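Local coordinates for protein urea carboxylase (Thermus thermophilus, PDB 3OEP) that is of unknown function but resembles the bacterial proteins KipI and KipA, and carries cyclophilin-like domains of the carboxyltransferase family, at residues A[105-110]-A[131-136]. Numbering follows the deposited sequence.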
# COMPACT_ATOMS: atom_id res chain seq x y z
N ALA A 105 21.30 22.49 -17.31
CA ALA A 105 21.01 23.84 -16.85
C ALA A 105 19.51 24.09 -16.70
O ALA A 105 19.06 24.66 -15.70
CB ALA A 105 21.64 24.87 -17.79
N LEU A 106 18.73 23.65 -17.69
CA LEU A 106 17.27 23.77 -17.62
C LEU A 106 16.70 23.02 -16.42
O LEU A 106 15.82 23.53 -15.73
CB LEU A 106 16.61 23.26 -18.92
CG LEU A 106 16.68 24.21 -20.12
CD1 LEU A 106 16.35 23.47 -21.41
CD2 LEU A 106 15.74 25.40 -19.94
N HIS A 107 17.22 21.82 -16.16
CA HIS A 107 16.72 21.05 -15.03
C HIS A 107 16.96 21.75 -13.69
O HIS A 107 16.11 21.69 -12.80
CB HIS A 107 17.31 19.64 -14.99
CG HIS A 107 16.64 18.76 -13.99
ND1 HIS A 107 17.22 18.39 -12.79
CD2 HIS A 107 15.39 18.24 -13.97
CE1 HIS A 107 16.37 17.65 -12.10
NE2 HIS A 107 15.25 17.55 -12.79
N GLN A 108 18.10 22.42 -13.55
CA GLN A 108 18.45 23.11 -12.31
C GLN A 108 17.80 24.48 -12.16
O GLN A 108 17.83 25.04 -11.07
CB GLN A 108 19.96 23.31 -12.22
CG GLN A 108 20.75 22.03 -12.10
CD GLN A 108 22.22 22.25 -12.30
OE1 GLN A 108 22.92 22.69 -11.39
NE2 GLN A 108 22.71 21.96 -13.50
N LYS A 109 17.24 25.02 -13.23
CA LYS A 109 16.76 26.41 -13.21
C LYS A 109 15.59 26.70 -12.24
O LYS A 109 15.67 27.65 -11.47
CB LYS A 109 16.42 26.89 -14.63
CG LYS A 109 16.16 28.38 -14.74
CD LYS A 109 16.08 28.82 -16.19
CE LYS A 109 15.84 30.32 -16.32
NZ LYS A 109 14.42 30.69 -16.06
N PRO A 110 14.51 25.89 -12.27
CA PRO A 110 13.37 26.26 -11.44
C PRO A 110 13.56 26.10 -9.94
O PRO A 110 14.38 25.30 -9.49
CB PRO A 110 12.26 25.28 -11.90
CG PRO A 110 12.71 24.74 -13.19
CD PRO A 110 14.21 24.72 -13.12
N PRO A 131 9.61 24.82 -19.86
CA PRO A 131 8.99 24.40 -21.13
C PRO A 131 9.92 23.67 -22.10
O PRO A 131 9.53 22.64 -22.67
CB PRO A 131 8.52 25.73 -21.73
CG PRO A 131 8.18 26.55 -20.53
CD PRO A 131 9.22 26.20 -19.50
N ALA A 132 11.14 24.16 -22.26
CA ALA A 132 12.11 23.57 -23.20
C ALA A 132 12.54 22.15 -22.83
O ALA A 132 13.04 21.44 -23.69
CB ALA A 132 13.34 24.47 -23.33
N LEU A 133 12.34 21.75 -21.57
CA LEU A 133 12.74 20.43 -21.10
C LEU A 133 11.57 19.45 -20.98
O LEU A 133 11.74 18.32 -20.54
CB LEU A 133 13.48 20.57 -19.76
CG LEU A 133 14.09 19.32 -19.12
CD1 LEU A 133 14.96 18.53 -20.10
CD2 LEU A 133 14.90 19.70 -17.87
N ARG A 134 10.38 19.87 -21.41
CA ARG A 134 9.20 19.01 -21.30
C ARG A 134 9.13 17.98 -22.42
O ARG A 134 9.07 18.34 -23.60
CB ARG A 134 7.93 19.85 -21.26
CG ARG A 134 7.88 20.75 -20.06
CD ARG A 134 6.60 21.56 -19.97
NE ARG A 134 6.73 22.59 -18.95
CZ ARG A 134 5.84 23.56 -18.73
NH1 ARG A 134 4.73 23.64 -19.46
NH2 ARG A 134 6.08 24.45 -17.77
N LEU A 135 9.12 16.70 -22.05
CA LEU A 135 8.91 15.66 -23.04
C LEU A 135 8.19 14.47 -22.43
O LEU A 135 8.29 14.24 -21.22
CB LEU A 135 10.23 15.24 -23.71
CG LEU A 135 11.07 14.14 -23.08
CD1 LEU A 135 12.24 13.76 -24.00
CD2 LEU A 135 11.55 14.59 -21.71
N PRO A 136 7.46 13.71 -23.27
CA PRO A 136 6.64 12.63 -22.74
C PRO A 136 7.46 11.50 -22.13
O PRO A 136 8.63 11.30 -22.46
CB PRO A 136 5.88 12.12 -23.98
CG PRO A 136 5.96 13.20 -24.97
CD PRO A 136 7.25 13.91 -24.71
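Leu133, on the 3-10 turn 131-133, reaches across to Leu106 and His107 near the end of helix 100-108. Its CB starts out toward the helix; CG lies anti to the backbone N (chi1 -176°), and the second torsion (chi2 50°) then turns the methyl CD2 to the helix, making it the touching atom. CD2 sits 3.6 Å from both N and CA of His107, resting on the helix backbone where Leu106 joins His107. Both CB atoms also approach it, that of Leu106 at 4.1 Å and that of His107 at 3.8 Å. Beyond CB, the imidazole of His107 presents its edge, with ring atom CD2 lying 4.2 Å from the Leu133 methyl. A branched aliphatic side chain suits this buried place, and Val92 and Leu96 of helix 89-96 also pack against Leu133. The contact packs the loop that follows strand 124-127 against helix 100-108, in the region assigned to the carboxyltransferase C and D family, of the cyclophilin-like clan; here His107 lies against strands 149-153 and 169-174. More exposed, Leu106 brings its methyl CD1 to CB of Ala132 at 3.7 Å. The single methyl of alanine is short enough for the turn to come close to the leucine, and Leu98 touches Leu106 as well. His107 is different in kind: a buried residue whose polar ring atoms are both satisfied, ND1 by a hydrogen bond with the hydroxyl of Tyr84 and NE2 by one with OG1 of Thr157. These two bonds fix the rotation of the imidazole, while its carbon edge remains turned to Leu133. The turn itself is closed by a backbone hydrogen bond from Arg134 N to Pro131 O (3.2 Å).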